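Local structure of carboxylesterase (EST-2) (Archaeoglobus fulgidus, 5FRD) at residues Y181-I195 against K206-S218. The protein probably hydrolyses carboxylic esters as a thermophilic esterase of the alpha/beta hydrolase family, and carries a coenzyme A molecule near its active site. Sequence-based numbering, arbitrary orientation.
With COA (coenzyme A), chain C.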
loop_
_atom_site.group_PDB
_atom_site.type_symbol
_atom_site.label_atom_id
_atom_site.label_comp_id
_atom_site.label_asym_id
_atom_site.label_seq_id
_atom_site.Cartn_x
_atom_site.Cartn_y
_atom_site.Cartn_z
ATOM N N TYR A 181 -1.963 -8.880 -17.215
ATOM C CA TYR A 181 -2.977 -9.667 -16.559
ATOM C C TYR A 181 -3.996 -10.198 -17.580
ATOM O O TYR A 181 -4.348 -11.358 -17.516
ATOM C CB TYR A 181 -3.747 -8.855 -15.503
ATOM C CG TYR A 181 -3.074 -8.679 -14.161
ATOM C CD1 TYR A 181 -3.177 -9.645 -13.175
ATOM C CD2 TYR A 181 -2.403 -7.501 -13.866
ATOM C CE1 TYR A 181 -2.588 -9.458 -11.920
ATOM C CE2 TYR A 181 -1.805 -7.305 -12.624
ATOM C CZ TYR A 181 -1.916 -8.266 -11.666
ATOM O OH TYR A 181 -1.308 -8.054 -10.440
ATOM N N ARG A 182 -4.483 -9.319 -18.447
ATOM C CA ARG A 182 -5.572 -9.648 -19.391
ATOM C C ARG A 182 -5.198 -10.808 -20.307
ATOM O O ARG A 182 -6.028 -11.666 -20.567
ATOM C CB ARG A 182 -5.955 -8.419 -20.233
ATOM C CG ARG A 182 -6.999 -7.506 -19.609
ATOM C CD ARG A 182 -7.189 -6.254 -20.462
ATOM N NE ARG A 182 -8.290 -5.393 -20.017
ATOM C CZ ARG A 182 -8.485 -4.126 -20.398
ATOM N NH1 ARG A 182 -7.652 -3.516 -21.241
ATOM N NH2 ARG A 182 -9.531 -3.452 -19.921
ATOM N N ASN A 183 -3.954 -10.811 -20.790
ATOM C CA ASN A 183 -3.507 -11.805 -21.780
ATOM C C ASN A 183 -2.912 -13.051 -21.163
ATOM O O ASN A 183 -2.379 -13.910 -21.860
ATOM C CB ASN A 183 -2.556 -11.174 -22.810
ATOM C CG ASN A 183 -1.192 -10.814 -22.241
ATOM O OD1 ASN A 183 -0.769 -11.304 -21.195
ATOM N ND2 ASN A 183 -0.502 -9.930 -22.934
ATOM N N GLY A 184 -2.967 -13.127 -19.841
ATOM C CA GLY A 184 -2.636 -14.326 -19.125
ATOM C C GLY A 184 -1.164 -14.535 -18.900
ATOM O O GLY A 184 -0.808 -15.598 -18.427
ATOM N N LYS A 185 -0.303 -13.574 -19.257
ATOM C CA LYS A 185 1.154 -13.727 -19.085
ATOM C C LYS A 185 1.554 -13.604 -17.622
ATOM O O LYS A 185 2.400 -14.354 -17.134
ATOM C CB LYS A 185 1.983 -12.717 -19.915
ATOM C CG LYS A 185 2.072 -13.048 -21.402
ATOM C CD LYS A 185 3.142 -12.218 -22.096
ATOM C CE LYS A 185 2.732 -11.912 -23.531
ATOM N NZ LYS A 185 3.848 -11.362 -24.346
ATOM N N LEU A 186 0.919 -12.660 -16.931
ATOM C CA LEU A 186 1.169 -12.398 -15.537
ATOM C C LEU A 186 0.290 -13.322 -14.734
ATOM O O LEU A 186 -0.955 -13.304 -14.834
ATOM C CB LEU A 186 0.797 -10.967 -15.222
ATOM C CG LEU A 186 1.332 -10.381 -13.943
ATOM C CD1 LEU A 186 1.196 -8.870 -14.042
ATOM C CD2 LEU A 186 0.670 -10.916 -12.676
ATOM N N LYS A 187 0.926 -14.164 -13.932
ATOM C CA LYS A 187 0.189 -15.126 -13.130
ATOM C C LYS A 187 0.538 -14.857 -11.698
ATOM O O LYS A 187 1.721 -14.777 -11.386
ATOM C CB LYS A 187 0.612 -16.546 -13.475
ATOM C CG LYS A 187 0.290 -16.913 -14.902
ATOM C CD LYS A 187 0.518 -18.395 -15.158
ATOM C CE LYS A 187 0.685 -18.682 -16.644
ATOM N NZ LYS A 187 -0.394 -18.092 -17.485
ATOM N N ILE A 188 -0.475 -14.706 -10.838
ATOM C CA ILE A 188 -0.243 -14.610 -9.415
ATOM C C ILE A 188 -0.604 -15.968 -8.840
ATOM O O ILE A 188 -1.783 -16.390 -8.861
ATOM C CB ILE A 188 -1.083 -13.509 -8.763
ATOM C CG1 ILE A 188 -0.814 -12.170 -9.469
ATOM C CG2 ILE A 188 -0.828 -13.462 -7.260
ATOM C CD1 ILE A 188 0.536 -11.567 -9.211
ATOM N N GLY A 189 0.408 -16.663 -8.324
ATOM C CA GLY A 189 0.245 -18.030 -7.833
ATOM C C GLY A 189 -0.006 -18.188 -6.344
ATOM O O GLY A 189 -0.316 -19.279 -5.867
ATOM N N VAL A 190 0.106 -17.099 -5.595
ATOM C CA VAL A 190 -0.062 -17.147 -4.143
ATOM C C VAL A 190 -1.471 -16.728 -3.752
ATOM O O VAL A 190 -2.140 -16.035 -4.547
ATOM C CB VAL A 190 0.984 -16.287 -3.389
ATOM C CG1 VAL A 190 2.383 -16.841 -3.588
ATOM C CG2 VAL A 190 0.919 -14.819 -3.761
ATOM N N PRO A 191 -1.908 -17.096 -2.549
ATOM C CA PRO A 191 -3.199 -16.615 -2.080
ATOM C C PRO A 191 -3.208 -15.094 -2.049
ATOM O O PRO A 191 -2.214 -14.465 -1.669
ATOM C CB PRO A 191 -3.327 -17.200 -0.681
ATOM C CG PRO A 191 -2.411 -18.393 -0.702
ATOM C CD PRO A 191 -1.278 -17.994 -1.558
ATOM N N THR A 192 -4.338 -14.511 -2.400
ATOM C CA THR A 192 -4.478 -13.075 -2.519
ATOM C C THR A 192 -5.781 -12.654 -1.851
ATOM O O THR A 192 -6.819 -13.293 -2.015
ATOM C CB THR A 192 -4.392 -12.657 -3.992
ATOM O OG1 THR A 192 -3.094 -12.997 -4.541
ATOM C CG2 THR A 192 -4.516 -11.182 -4.172
ATOM N N LEU A 193 -5.711 -11.558 -1.118
ATOM C CA LEU A 193 -6.881 -10.894 -0.543
ATOM C C LEU A 193 -6.949 -9.531 -1.168
ATOM O O LEU A 193 -5.931 -8.817 -1.242
ATOM C CB LEU A 193 -6.760 -10.790 0.968
ATOM C CG LEU A 193 -7.909 -10.089 1.697
ATOM C CD1 LEU A 193 -9.194 -10.890 1.543
ATOM C CD2 LEU A 193 -7.557 -9.928 3.147
ATOM N N VAL A 194 -8.127 -9.171 -1.687
ATOM C CA VAL A 194 -8.306 -7.893 -2.387
ATOM C C VAL A 194 -9.316 -7.105 -1.572
ATOM O O VAL A 194 -10.425 -7.613 -1.314
ATOM C CB VAL A 194 -8.792 -8.112 -3.832
ATOM C CG1 VAL A 194 -8.966 -6.814 -4.569
ATOM C CG2 VAL A 194 -7.848 -9.049 -4.601
ATOM N N ILE A 195 -8.939 -5.924 -1.089
ATOM C CA ILE A 195 -9.761 -5.151 -0.185
ATOM C C ILE A 195 -9.976 -3.764 -0.754
ATOM O O ILE A 195 -9.003 -3.110 -1.167
ATOM C CB ILE A 195 -9.130 -5.003 1.218
ATOM C CG1 ILE A 195 -8.865 -6.364 1.878
ATOM C CG2 ILE A 195 -9.997 -4.152 2.123
ATOM C CD1 ILE A 195 -8.102 -6.302 3.210
ATOM N N LYS A 206 -14.263 -1.619 -9.661
ATOM C CA LYS A 206 -13.858 -2.357 -10.858
ATOM C C LYS A 206 -12.382 -2.701 -10.883
ATOM O O LYS A 206 -12.032 -3.722 -11.434
ATOM C CB LYS A 206 -14.233 -1.643 -12.131
ATOM C CG LYS A 206 -15.725 -1.669 -12.428
ATOM C CD LYS A 206 -16.055 -0.702 -13.569
ATOM C CE LYS A 206 -17.561 -0.403 -13.661
ATOM N NZ LYS A 206 -18.033 -0.269 -15.072
ATOM N N TYR A 207 -11.525 -1.875 -10.273
ATOM C CA TYR A 207 -10.104 -2.223 -10.246
ATOM C C TYR A 207 -9.881 -3.489 -9.421
ATOM O O TYR A 207 -8.963 -4.291 -9.704
ATOM C CB TYR A 207 -9.258 -1.125 -9.644
ATOM C CG TYR A 207 -9.096 0.152 -10.429
ATOM C CD1 TYR A 207 -9.895 0.459 -11.547
ATOM C CD2 TYR A 207 -8.120 1.081 -10.058
ATOM C CE1 TYR A 207 -9.733 1.666 -12.250
ATOM C CE2 TYR A 207 -7.958 2.284 -10.746
ATOM C CZ TYR A 207 -8.788 2.578 -11.831
ATOM O OH TYR A 207 -8.682 3.780 -12.534
ATOM N N HIS A 208 -10.703 -3.675 -8.389
ATOM C CA HIS A 208 -10.575 -4.787 -7.449
ATOM C C HIS A 208 -11.259 -6.047 -7.976
ATOM O O HIS A 208 -10.748 -7.153 -7.806
ATOM C CB HIS A 208 -11.045 -4.321 -6.075
ATOM C CG HIS A 208 -10.176 -3.222 -5.547
ATOM N ND1 HIS A 208 -10.337 -1.903 -5.897
ATOM C CD2 HIS A 208 -9.041 -3.281 -4.826
ATOM C CE1 HIS A 208 -9.364 -1.190 -5.361
ATOM N NE2 HIS A 208 -8.567 -2.009 -4.710
ATOM N N GLU A 209 -12.401 -5.869 -8.630
ATOM C CA GLU A 209 -12.982 -6.995 -9.368
ATOM C C GLU A 209 -12.041 -7.462 -10.481
ATOM O O GLU A 209 -11.992 -8.647 -10.751
ATOM C CB GLU A 209 -14.353 -6.624 -9.935
ATOM C CG GLU A 209 -15.455 -6.535 -8.905
ATOM C CD GLU A 209 -16.000 -7.863 -8.422
ATOM O OE1 GLU A 209 -15.438 -8.934 -8.749
ATOM O OE2 GLU A 209 -17.017 -7.847 -7.676
ATOM N N PHE A 210 -11.258 -6.558 -11.070
ATOM C CA PHE A 210 -10.299 -6.961 -12.121
ATOM C C PHE A 210 -9.286 -7.927 -11.535
ATOM O O PHE A 210 -9.043 -9.013 -12.079
ATOM C CB PHE A 210 -9.615 -5.753 -12.729
ATOM C CG PHE A 210 -8.583 -6.121 -13.760
ATOM C CD1 PHE A 210 -8.954 -6.256 -15.082
ATOM C CD2 PHE A 210 -7.269 -6.351 -13.409
ATOM C CE1 PHE A 210 -8.027 -6.579 -16.071
ATOM C CE2 PHE A 210 -6.333 -6.707 -14.389
ATOM C CZ PHE A 210 -6.718 -6.841 -15.719
ATOM N N PHE A 211 -8.687 -7.572 -10.399
ATOM C CA PHE A 211 -7.800 -8.526 -9.733
ATOM C C PHE A 211 -8.471 -9.840 -9.390
ATOM O O PHE A 211 -7.930 -10.936 -9.601
ATOM C CB PHE A 211 -7.263 -7.951 -8.406
ATOM C CG PHE A 211 -6.275 -6.822 -8.541
ATOM C CD1 PHE A 211 -5.121 -6.962 -9.298
ATOM C CD2 PHE A 211 -6.459 -5.662 -7.774
ATOM C CE1 PHE A 211 -4.188 -5.920 -9.313
ATOM C CE2 PHE A 211 -5.527 -4.636 -7.824
ATOM C CZ PHE A 211 -4.417 -4.775 -8.604
ATOM N N HIS A 212 -9.674 -9.763 -8.841
ATOM C CA HIS A 212 -10.388 -10.937 -8.399
ATOM C C HIS A 212 -10.699 -11.886 -9.567
ATOM O O HIS A 212 -10.595 -13.102 -9.408
ATOM C CB HIS A 212 -11.657 -10.485 -7.692
ATOM C CG HIS A 212 -12.401 -11.555 -6.970
ATOM N ND1 HIS A 212 -11.818 -12.590 -6.282
ATOM C CD2 HIS A 212 -13.737 -11.707 -6.793
ATOM C CE1 HIS A 212 -12.759 -13.354 -5.747
ATOM N NE2 HIS A 212 -13.932 -12.818 -6.027
ATOM N N LYS A 213 -11.009 -11.339 -10.733
ATOM C CA LYS A 213 -11.260 -12.138 -11.942
ATOM C C LYS A 213 -10.002 -12.837 -12.433
ATOM O O LYS A 213 -10.075 -13.961 -12.926
ATOM C CB LYS A 213 -11.834 -11.259 -13.044
ATOM C CG LYS A 213 -13.296 -10.967 -12.837
ATOM C CD LYS A 213 -13.937 -10.343 -14.040
ATOM C CE LYS A 213 -13.211 -9.113 -14.539
ATOM N NZ LYS A 213 -14.126 -8.286 -15.382
ATOM N N HIS A 214 -8.852 -12.177 -12.312
ATOM C CA HIS A 214 -7.596 -12.649 -12.948
ATOM C C HIS A 214 -6.633 -13.355 -12.042
ATOM O O HIS A 214 -5.589 -13.790 -12.508
ATOM C CB HIS A 214 -6.908 -11.503 -13.675
ATOM C CG HIS A 214 -7.661 -11.065 -14.872
ATOM N ND1 HIS A 214 -8.451 -9.941 -14.896
ATOM C CD2 HIS A 214 -7.828 -11.672 -16.072
ATOM C CE1 HIS A 214 -9.027 -9.841 -16.084
ATOM N NE2 HIS A 214 -8.654 -10.873 -16.815
ATOM N N ILE A 215 -6.959 -13.434 -10.771
ATOM C CA ILE A 215 -6.143 -14.138 -9.790
ATOM C C ILE A 215 -6.927 -15.338 -9.258
ATOM O O ILE A 215 -7.923 -15.154 -8.553
ATOM C CB ILE A 215 -5.669 -13.178 -8.671
ATOM C CG1 ILE A 215 -4.857 -12.015 -9.271
ATOM C CG2 ILE A 215 -4.851 -13.958 -7.645
ATOM C CD1 ILE A 215 -4.512 -10.901 -8.281
ATOM N N PRO A 216 -6.454 -16.586 -9.526
ATOM C CA PRO A 216 -7.292 -17.732 -9.164
ATOM C C PRO A 216 -7.625 -17.891 -7.696
ATOM O O PRO A 216 -8.791 -18.074 -7.350
ATOM C CB PRO A 216 -6.501 -18.941 -9.674
ATOM C CG PRO A 216 -5.579 -18.396 -10.684
ATOM C CD PRO A 216 -5.302 -16.966 -10.352
ATOM N N ASN A 217 -6.626 -17.785 -6.821
ATOM C CA ASN A 217 -6.852 -17.934 -5.413
ATOM C C ASN A 217 -6.948 -16.549 -4.792
ATOM O O ASN A 217 -6.031 -16.130 -4.091
ATOM C CB ASN A 217 -5.732 -18.721 -4.725
ATOM C CG ASN A 217 -6.068 -19.084 -3.291
ATOM O OD1 ASN A 217 -7.113 -18.688 -2.748
ATOM N ND2 ASN A 217 -5.178 -19.834 -2.649
ATOM N N SER A 218 -7.980 -15.797 -5.144
ATOM C CA SER A 218 -8.227 -14.504 -4.534
ATOM C C SER A 218 -9.581 -14.459 -3.901
ATOM O O SER A 218 -10.503 -15.144 -4.387
ATOM C CB SER A 218 -8.042 -13.349 -5.518
ATOM O OG SER A 218 -8.998 -13.417 -6.577
HETATM N N1A COA C . -8.306 -2.059 -13.525
HETATM C C2A COA C . -9.225 -2.377 -14.448
HETATM N N3A COA C . -9.460 -1.593 -15.507
HETATM C C4A COA C . -8.757 -0.454 -15.695
HETATM C C5A COA C . -7.744 -0.041 -14.746
HETATM C C6A COA C . -7.531 -0.936 -13.621
HETATM N N6A COA C . -6.610 -0.618 -12.687
HETATM N N7A COA C . -7.216 1.127 -15.144
HETATM C C8A COA C . -7.836 1.421 -16.301
HETATM N N9A COA C . -8.751 0.479 -16.611
HETATM C C1B COA C . -9.636 0.515 -17.791
HETATM C C2B COA C . -10.651 1.600 -17.573
HETATM O O2B COA C . -11.746 1.096 -16.810
HETATM C C3B COA C . -10.968 2.010 -19.002
HETATM O O3B COA C . -11.936 1.109 -19.536
HETATM P P3B COA C . -13.196 1.613 -20.415
HETATM O O7A COA C . -12.506 2.213 -21.622
HETATM O O8A COA C . -13.908 2.594 -19.505
HETATM O O9A COA C . -13.978 0.343 -20.669
HETATM C C4B COA C . -9.647 1.833 -19.727
HETATM O O4B COA C . -8.900 0.884 -18.940
HETATM C C5B COA C . -8.843 3.111 -19.897
HETATM O O5B COA C . -8.605 3.694 -18.605
HETATM P P1A COA C . -7.254 4.501 -18.290
HETATM O O1A COA C . -6.072 3.779 -18.790
HETATM O O2A COA C . -7.316 4.787 -16.789
HETATM O O3A COA C . -7.287 5.880 -19.117
HETATM P P2A COA C . -8.446 6.991 -19.224
HETATM O O4A COA C . -7.759 8.055 -20.035
HETATM O O5A COA C . -9.741 6.351 -19.623
HETATM O O6A COA C . -8.737 7.539 -17.729
HETATM C CBP COA C . -8.390 8.641 -15.664
HETATM C CCP COA C . -7.756 8.259 -16.994
HETATM C CDP COA C . -7.334 9.355 -14.823
HETATM C CEP COA C . -9.574 9.589 -15.943
HETATM C CAP COA C . -8.868 7.353 -14.946
HETATM O OAP COA C . -7.773 6.406 -14.836
HETATM C C9P COA C . -9.442 7.633 -13.575
HETATM O O9P COA C . -10.495 8.224 -13.461
HETATM N N8P COA C . -8.747 7.169 -12.520
HETATM C C7P COA C . -9.238 7.209 -11.140
HETATM C C6P COA C . -8.832 8.462 -10.370
HETATM C C5P COA C . -7.377 8.611 -9.969
HETATM O O5P COA C . -6.769 9.664 -10.197
HETATM N N4P COA C . -6.818 7.593 -9.310
HETATM C C3P COA C . -5.480 7.652 -8.770
HETATM C C2P COA C . -4.844 6.283 -8.839
HETATM S S1P COA C . -3.236 6.351 -8.019
HETATM O O HOH W 1 -2.824 -13.636 -12.273
HETATM O O HOH W 2 -3.570 -17.153 -6.863
HETATM O O HOH W 3 -2.438 -20.388 -4.050
HETATM O O HOH W 4 -7.410 -16.102 -1.194
#
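Phe210 and Phe211 both turn an edge toward the face of Tyr181, each in an offset edge-to-face pair with ring centroids 5.8 Å apart. The planes stand at 80° for Phe210 and 71° for Phe211. Phe210 reaches the tyrosine near its root, CE2 lying 3.5 Å from Tyr181 CB, whereas Phe211 meets the phenol end, whose OH is hydrogen-bonded to Gln96. A chi1 of 177° sets Phe210 CG opposite the backbone N, so that CE2 reaches Tyr181 while CB and CG pack against the adenine of coenzyme A, Phe210 CB 3.8 Å from its C2A. Arg182 CG touches the same ring at its edge, in plane, and the ring of His214 puts ND1 over one face, held there by a hydrogen bond to Phe210 O. Further along, Ile215 packs its CG2 4.0 Å from Ile188 CB and also against Thr192. Val194 splits its branches, CG1 meeting the imidazole edge of His208 at CD2 (3.5 Å) and CG2 resting on Phe211 CB. At the start of the parallel pairing of Thr192 with Ser218, Thr192 N donates to Asn217 O (2.9 Å), and water 2 bridges Ile188 O and Val190 O to Asn217 N. The contact belongs to the beta-alpha-beta crossover of strand 192-197, helix 205-214 and strand 218-223 in the alpha/beta hydrolase fold; helix 205-214 also offers Tyr207 and Phe210 to the adenine of coenzyme A.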